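Long-range contacts in hypothetical protein (Streptococcus pneumoniae, PDB 2HIY), which is of unknown function and belongs to the DUF1697 family of conserved bacterial proteins: residues Y7-N15 with F162-N170; L80-L89 with F174-K182. All coordinates share one frame; numbering follows the deposited sequence.

How the contacts relate
This chain contains two four-stranded antiparallel sheets, each with strand order 2-3-1-4, and the two contacts illustrate how such halves can be joined at more than one level. Contact 1 sets the end of strand 5-10 and the loop after it against strand 166-170, an outermost strand of the other sheet. Contact 2, its centre about 15 Å from that of contact 1, packs helix 82-89 on helix 171-182. Strand 166-170 runs straight into helix 171-182, and strands 5-10 and 78-81 are sheet neighbours; along the chain the segments alternate, 7-15, 80-89, 162-170, 174-182. The contacts meet where Ala8 N lies 2.8 Å from Leu80 O, probably a hydrogen bond, and Leu181 packs on the strand beside it.

Contact 1: Y7-N15 with F162-N170; sequences YALLVRGIN and FYRHITIRN
The carbonyl oxygen of Val11 receives Arg169 NH2 at 2.8 Å, the one direct hydrogen bond between residues 7-15 and 162-170. It ties the exit of a central strand of one antiparallel sheet to an outermost strand of the other, across the seam between the protein's two halves. The bond is fairly straight, 162° at the hydrogen; the oxygen lies at the guanidinium edge, near its plane, while the donor is tilted from the carbonyl plane. A bend at chi2 (-70°) folds the arginine back, so that NH1 also reaches Ile168 O of its own strand, at 3.0 Å. Gly46 and Asn47 take further N-H groups, and these several bonds should fix the rotation of the guanidinium. Over one of its faces sits Thr167 CG2, which also touches Leu10 CB at 3.8 Å. The threonine hydroxyl turns instead to Ser78 and to a water weakly bound by Arg12 N.

Farther on, Arg12 crosses residues 163-166, its CG held between the backbone N and the carbonyl carbon (chi1 65°) and its chain bent twice more. CD comes close to Arg164 O, and Arg164 CG lies over one guanidinium face. Here water does the joining: one molecule accepts from Arg12 NE at 2.7 Å and donates to Tyr163 O and Ile166 O. Arg12 NH2 and Arg164 NH1, though like charged, stand 3.6 Å apart and share another water, which accepts from Arg164 NH1 at 2.9 Å and only weakly from Arg12 NH2.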
# COMPACT_ATOMS: atom_id res chain seq x y z
N TYR D 7 -21.69 -16.47 24.86
CA TYR D 7 -21.12 -15.12 24.75
C TYR D 7 -20.39 -14.91 23.45
O TYR D 7 -19.82 -15.86 22.90
CB TYR D 7 -20.10 -14.86 25.87
CG TYR D 7 -20.73 -14.73 27.24
CD1 TYR D 7 -20.80 -15.83 28.10
CD2 TYR D 7 -21.26 -13.51 27.67
CE1 TYR D 7 -21.39 -15.72 29.33
CE2 TYR D 7 -21.84 -13.38 28.92
CZ TYR D 7 -21.91 -14.50 29.76
OH TYR D 7 -22.47 -14.44 31.02
N ALA D 8 -20.40 -13.67 22.97
CA ALA D 8 -19.52 -13.20 21.91
C ALA D 8 -18.52 -12.26 22.55
O ALA D 8 -18.89 -11.34 23.30
CB ALA D 8 -20.31 -12.45 20.81
N LEU D 9 -17.26 -12.50 22.25
CA LEU D 9 -16.14 -11.70 22.68
C LEU D 9 -15.52 -11.09 21.43
O LEU D 9 -15.01 -11.81 20.58
CB LEU D 9 -15.13 -12.65 23.35
CG LEU D 9 -13.77 -12.05 23.75
CD1 LEU D 9 -13.91 -10.88 24.73
CD2 LEU D 9 -12.91 -13.19 24.37
N LEU D 10 -15.61 -9.77 21.31
CA LEU D 10 -15.16 -9.06 20.11
C LEU D 10 -14.02 -8.15 20.48
O LEU D 10 -14.10 -7.42 21.47
CB LEU D 10 -16.31 -8.23 19.51
CG LEU D 10 -17.64 -8.97 19.37
CD1 LEU D 10 -18.64 -7.93 18.81
CD2 LEU D 10 -17.55 -10.20 18.49
N VAL D 11 -12.95 -8.18 19.69
CA VAL D 11 -11.81 -7.31 19.97
C VAL D 11 -11.47 -6.50 18.72
O VAL D 11 -11.76 -6.90 17.61
CB VAL D 11 -10.60 -8.10 20.50
CG1 VAL D 11 -10.93 -8.84 21.81
CG2 VAL D 11 -10.11 -9.08 19.47
N ARG D 12 -10.90 -5.33 18.93
CA ARG D 12 -10.48 -4.49 17.82
C ARG D 12 -8.97 -4.50 17.68
O ARG D 12 -8.24 -4.80 18.64
CB ARG D 12 -10.93 -3.04 18.07
CG ARG D 12 -10.23 -2.41 19.27
CD ARG D 12 -9.84 -0.93 19.15
NE ARG D 12 -9.68 -0.42 17.80
CZ ARG D 12 -8.53 -0.11 17.21
NH1 ARG D 12 -8.55 0.37 15.97
NH2 ARG D 12 -7.37 -0.27 17.83
N GLY D 13 -8.52 -4.16 16.48
CA GLY D 13 -7.14 -3.85 16.24
C GLY D 13 -6.19 -5.01 16.04
O GLY D 13 -4.98 -4.79 15.98
N ILE D 14 -6.70 -6.23 15.94
CA ILE D 14 -5.80 -7.38 15.82
C ILE D 14 -5.57 -7.84 14.39
O ILE D 14 -6.39 -7.58 13.50
CB ILE D 14 -6.24 -8.58 16.71
CG1 ILE D 14 -7.52 -9.27 16.23
CG2 ILE D 14 -6.35 -8.14 18.17
CD1 ILE D 14 -7.70 -10.67 16.85
N ASN D 15 -4.44 -8.52 14.18
CA ASN D 15 -4.11 -9.13 12.89
C ASN D 15 -4.19 -8.15 11.72
O ASN D 15 -4.73 -8.48 10.66
CB ASN D 15 -4.99 -10.36 12.64
CG ASN D 15 -4.68 -11.47 13.61
OD1 ASN D 15 -3.53 -11.67 13.97
ND2 ASN D 15 -5.72 -12.16 14.07
N PHE D 162 -13.08 7.91 21.95
CA PHE D 162 -13.61 6.58 22.19
C PHE D 162 -13.24 5.56 21.12
O PHE D 162 -13.60 4.40 21.23
CB PHE D 162 -15.15 6.65 22.43
CG PHE D 162 -15.99 6.99 21.20
CD1 PHE D 162 -16.24 6.04 20.21
CD2 PHE D 162 -16.60 8.26 21.07
CE1 PHE D 162 -17.00 6.36 19.08
CE2 PHE D 162 -17.37 8.57 19.97
CZ PHE D 162 -17.59 7.61 18.97
N TYR D 163 -12.54 5.99 20.07
CA TYR D 163 -12.33 5.12 18.95
C TYR D 163 -11.73 3.75 19.26
O TYR D 163 -12.20 2.73 18.72
CB TYR D 163 -11.44 5.84 17.93
CG TYR D 163 -11.27 5.08 16.64
CD1 TYR D 163 -12.29 5.09 15.69
CD2 TYR D 163 -10.12 4.32 16.38
CE1 TYR D 163 -12.18 4.37 14.51
CE2 TYR D 163 -9.99 3.61 15.16
CZ TYR D 163 -11.05 3.66 14.25
OH TYR D 163 -10.96 2.98 13.05
N ARG D 164 -10.71 3.72 20.11
CA ARG D 164 -10.05 2.45 20.43
C ARG D 164 -10.84 1.66 21.46
O ARG D 164 -10.40 0.58 21.90
CB ARG D 164 -8.63 2.69 20.91
CG ARG D 164 -7.70 3.20 19.79
CD ARG D 164 -6.29 3.61 20.29
NE ARG D 164 -5.76 2.71 21.30
CZ ARG D 164 -5.04 1.62 21.04
NH1 ARG D 164 -4.74 1.30 19.79
NH2 ARG D 164 -4.62 0.86 22.05
N HIS D 165 -12.01 2.18 21.87
CA HIS D 165 -12.85 1.56 22.90
C HIS D 165 -14.21 1.20 22.35
O HIS D 165 -15.18 1.06 23.12
CB HIS D 165 -12.93 2.47 24.11
CG HIS D 165 -11.59 2.68 24.71
ND1 HIS D 165 -10.78 3.75 24.39
CD2 HIS D 165 -10.87 1.88 25.52
CE1 HIS D 165 -9.63 3.62 25.02
NE2 HIS D 165 -9.66 2.51 25.73
N ILE D 166 -14.30 1.08 21.04
CA ILE D 166 -15.47 0.47 20.40
C ILE D 166 -14.98 -0.60 19.46
O ILE D 166 -13.82 -0.54 19.03
CB ILE D 166 -16.34 1.48 19.63
CG1 ILE D 166 -15.48 2.26 18.64
CG2 ILE D 166 -17.11 2.37 20.59
CD1 ILE D 166 -16.23 3.09 17.64
N THR D 167 -15.85 -1.53 19.13
CA THR D 167 -15.47 -2.59 18.22
C THR D 167 -16.39 -2.50 17.02
O THR D 167 -17.58 -2.77 17.12
CB THR D 167 -15.62 -3.96 18.91
OG1 THR D 167 -15.04 -3.90 20.23
CG2 THR D 167 -14.96 -5.02 18.08
N ILE D 168 -15.82 -2.13 15.88
CA ILE D 168 -16.66 -1.84 14.71
C ILE D 168 -16.78 -3.09 13.87
O ILE D 168 -15.77 -3.74 13.54
CB ILE D 168 -16.05 -0.72 13.89
CG1 ILE D 168 -15.93 0.53 14.75
CG2 ILE D 168 -16.91 -0.49 12.61
CD1 ILE D 168 -15.30 1.75 14.03
N ARG D 169 -18.01 -3.45 13.51
CA ARG D 169 -18.26 -4.56 12.60
C ARG D 169 -19.25 -4.14 11.54
O ARG D 169 -20.18 -3.39 11.83
CB ARG D 169 -18.85 -5.76 13.36
CG ARG D 169 -17.90 -6.33 14.46
CD ARG D 169 -16.70 -7.01 13.79
NE ARG D 169 -15.78 -7.68 14.72
CZ ARG D 169 -14.66 -7.16 15.21
NH1 ARG D 169 -14.31 -5.92 14.92
NH2 ARG D 169 -13.90 -7.89 16.02
N ASN D 170 -19.08 -4.59 10.33
CA ASN D 170 -20.09 -4.29 9.32
C ASN D 170 -21.38 -5.06 9.59
O ASN D 170 -21.43 -5.98 10.42
CB ASN D 170 -19.55 -4.45 7.90
CG ASN D 170 -19.13 -5.85 7.57
OD1 ASN D 170 -19.77 -6.82 7.97
ND2 ASN D 170 -18.08 -5.96 6.74
O HOH W 1 -12.47 -4.05 21.24
O HOH W 2 -12.08 0.61 16.98
O HOH W 3 -5.37 1.87 17.03
O HOH W 4 -11.40 0.13 14.46

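Contact 2: L80-L89 with F174-K182; sequences LSLEDFEAEL and FDKIGQMLK
Glu86 OE2 and Lys182 NZ form a salt bridge of 2.7 Å between helix 82-89 and the last turn of helix 171-182. The lysine meets the anti lone pair of the carboxylate oxygen, its ammonium swung round by a bend at chi4 (-51°). At the start of helix 82-89, Ser81 and Asp84 make a capping box: Asp84 N gives to Ser81 OG at 3.0 Å, and Asp84 OD2 accepts from Ser81 N.

Inward from these polar groups, Phe85 is a knob in the hole formed by Phe174, Ile177, Gly178 and Leu181. Gly178, lacking a side chain, lets Phe85 CE2 approach its CA to 3.3 Å. Phe85 CZ points over the centre of the Phe174 ring, with the two planes 45° apart, and Leu181 CD1 reaches Phe85 CB at 3.7 Å. Leu82 CD1 rests against both Leu181 CB and the aliphatic Lys182 CG, while Leu89 CD2 meets Phe174 CE2.

The segment axes approach to 9.8 Å at 133°, nearer antiparallel than parallel. Beneath the pair, Ile177 and Leu181 pack on strands 5-10 and 47-52, whereas Leu80 and Ile177 touch Phe107 in strand 102-108 of the other sheet.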
# COMPACT_ATOMS: atom_id res chain seq x y z
N LEU D 80 -20.75 -9.83 25.12
CA LEU D 80 -22.20 -9.79 25.15
C LEU D 80 -22.78 -11.18 25.02
O LEU D 80 -22.17 -12.05 24.41
CB LEU D 80 -22.72 -8.89 24.03
CG LEU D 80 -22.25 -9.24 22.63
CD1 LEU D 80 -23.40 -9.81 21.82
CD2 LEU D 80 -21.77 -7.96 21.99
N SER D 81 -23.98 -11.37 25.55
CA SER D 81 -24.60 -12.68 25.53
C SER D 81 -25.57 -12.85 24.37
O SER D 81 -26.02 -11.88 23.76
CB SER D 81 -25.37 -12.90 26.84
OG SER D 81 -26.44 -11.98 26.90
N LEU D 82 -25.97 -14.09 24.11
CA LEU D 82 -27.05 -14.36 23.16
C LEU D 82 -28.31 -13.59 23.56
O LEU D 82 -28.96 -12.99 22.69
CB LEU D 82 -27.34 -15.86 23.08
CG LEU D 82 -28.58 -16.30 22.28
CD1 LEU D 82 -28.47 -15.96 20.80
CD2 LEU D 82 -28.90 -17.80 22.50
N GLU D 83 -28.67 -13.61 24.84
CA GLU D 83 -29.85 -12.87 25.32
C GLU D 83 -29.75 -11.39 24.93
O GLU D 83 -30.71 -10.79 24.43
CB GLU D 83 -30.01 -13.01 26.83
CG GLU D 83 -31.18 -12.24 27.43
CD GLU D 83 -31.50 -12.62 28.87
OE1 GLU D 83 -30.81 -13.49 29.44
OE2 GLU D 83 -32.48 -12.08 29.42
N ASP D 84 -28.57 -10.80 25.17
CA ASP D 84 -28.33 -9.39 24.87
C ASP D 84 -28.57 -9.13 23.38
O ASP D 84 -29.19 -8.14 23.00
CB ASP D 84 -26.87 -8.99 25.13
CG ASP D 84 -26.48 -8.92 26.61
OD1 ASP D 84 -27.36 -8.77 27.50
OD2 ASP D 84 -25.24 -8.99 26.87
N PHE D 85 -28.04 -10.02 22.55
CA PHE D 85 -28.11 -9.85 21.11
C PHE D 85 -29.54 -10.00 20.61
O PHE D 85 -29.99 -9.23 19.75
CB PHE D 85 -27.16 -10.83 20.40
CG PHE D 85 -26.80 -10.38 19.01
CD1 PHE D 85 -25.78 -9.45 18.85
CD2 PHE D 85 -27.50 -10.80 17.90
CE1 PHE D 85 -25.43 -8.98 17.57
CE2 PHE D 85 -27.16 -10.32 16.62
CZ PHE D 85 -26.12 -9.44 16.47
N GLU D 86 -30.26 -10.97 21.16
CA GLU D 86 -31.64 -11.17 20.75
C GLU D 86 -32.49 -9.96 21.13
O GLU D 86 -33.41 -9.57 20.38
CB GLU D 86 -32.19 -12.45 21.37
CG GLU D 86 -31.59 -13.69 20.77
CD GLU D 86 -32.17 -14.99 21.30
OE1 GLU D 86 -32.59 -15.04 22.48
OE2 GLU D 86 -32.19 -15.96 20.51
N ALA D 87 -32.21 -9.35 22.28
CA ALA D 87 -32.90 -8.13 22.68
C ALA D 87 -32.61 -7.00 21.66
O ALA D 87 -33.53 -6.24 21.29
CB ALA D 87 -32.51 -7.71 24.08
N GLU D 88 -31.36 -6.89 21.20
CA GLU D 88 -31.02 -5.89 20.19
C GLU D 88 -31.76 -6.11 18.86
O GLU D 88 -32.15 -5.15 18.19
CB GLU D 88 -29.51 -5.83 19.96
CG GLU D 88 -29.04 -4.56 19.20
CD GLU D 88 -28.95 -3.33 20.10
OE1 GLU D 88 -27.81 -2.90 20.40
OE2 GLU D 88 -29.99 -2.79 20.54
N LEU D 89 -31.94 -7.38 18.49
CA LEU D 89 -32.68 -7.74 17.26
C LEU D 89 -34.15 -7.37 17.31
O LEU D 89 -34.81 -7.30 16.27
CB LEU D 89 -32.51 -9.24 16.95
CG LEU D 89 -31.10 -9.70 16.58
CD1 LEU D 89 -31.10 -11.20 16.31
CD2 LEU D 89 -30.57 -8.94 15.36
N PHE D 174 -22.15 -8.32 11.85
CA PHE D 174 -23.14 -8.22 12.93
C PHE D 174 -24.11 -9.41 12.81
O PHE D 174 -24.37 -10.10 13.80
CB PHE D 174 -23.86 -6.87 12.78
CG PHE D 174 -24.99 -6.63 13.73
CD1 PHE D 174 -24.79 -5.92 14.91
CD2 PHE D 174 -26.28 -7.05 13.41
CE1 PHE D 174 -25.85 -5.65 15.76
CE2 PHE D 174 -27.33 -6.78 14.25
CZ PHE D 174 -27.12 -6.08 15.42
N ASP D 175 -24.65 -9.66 11.62
CA ASP D 175 -25.54 -10.81 11.43
C ASP D 175 -24.85 -12.11 11.81
O ASP D 175 -25.41 -12.93 12.56
CB ASP D 175 -26.05 -10.88 9.99
CG ASP D 175 -27.06 -9.80 9.68
OD1 ASP D 175 -27.66 -9.25 10.63
OD2 ASP D 175 -27.27 -9.52 8.48
N LYS D 176 -23.63 -12.29 11.30
CA LYS D 176 -22.88 -13.54 11.57
C LYS D 176 -22.67 -13.74 13.07
O LYS D 176 -22.77 -14.88 13.56
CB LYS D 176 -21.55 -13.54 10.83
CG LYS D 176 -20.72 -14.81 11.07
CD LYS D 176 -21.44 -16.04 10.54
CE LYS D 176 -20.61 -17.30 10.76
NZ LYS D 176 -21.35 -18.53 10.36
N ILE D 177 -22.35 -12.68 13.81
CA ILE D 177 -22.26 -12.74 15.27
C ILE D 177 -23.54 -13.31 15.87
O ILE D 177 -23.50 -14.20 16.70
CB ILE D 177 -21.86 -11.36 15.88
CG1 ILE D 177 -20.39 -11.07 15.56
CG2 ILE D 177 -22.11 -11.30 17.41
CD1 ILE D 177 -20.01 -9.58 15.59
N GLY D 178 -24.69 -12.83 15.43
CA GLY D 178 -25.94 -13.35 15.95
C GLY D 178 -26.11 -14.83 15.60
O GLY D 178 -26.57 -15.60 16.42
N GLN D 179 -25.71 -15.22 14.39
CA GLN D 179 -25.85 -16.62 13.96
C GLN D 179 -24.92 -17.51 14.80
O GLN D 179 -25.30 -18.62 15.22
CB GLN D 179 -25.53 -16.73 12.48
CG GLN D 179 -26.64 -16.16 11.60
CD GLN D 179 -26.21 -15.86 10.17
OE1 GLN D 179 -25.15 -16.32 9.71
NE2 GLN D 179 -27.03 -15.10 9.46
N MSE D 180 -23.71 -17.03 15.05
CA MSE D 180 -22.75 -17.82 15.83
C MSE D 180 -23.17 -17.96 17.29
O MSE D 180 -22.85 -18.97 17.93
CB MSE D 180 -21.34 -17.22 15.74
CG MSE D 180 -20.67 -17.32 14.37
SE MSE D 180 -20.09 -19.11 13.95
CE MSE D 180 -18.49 -19.11 15.07
N LEU D 181 -23.87 -16.96 17.82
CA LEU D 181 -24.40 -16.99 19.19
C LEU D 181 -25.57 -17.97 19.35
O LEU D 181 -25.74 -18.54 20.42
CB LEU D 181 -24.86 -15.60 19.62
CG LEU D 181 -23.79 -14.62 20.10
CD1 LEU D 181 -24.38 -13.24 20.23
CD2 LEU D 181 -23.22 -15.08 21.44
N LYS D 182 -26.34 -18.11 18.28
CA LYS D 182 -27.58 -18.90 18.26
C LYS D 182 -27.37 -20.39 18.08
O LYS D 182 -28.21 -21.19 18.51
CB LYS D 182 -28.50 -18.39 17.16
CG LYS D 182 -29.34 -17.19 17.52
CD LYS D 182 -30.56 -17.09 16.59
CE LYS D 182 -31.25 -15.73 16.65
NZ LYS D 182 -31.56 -15.25 18.03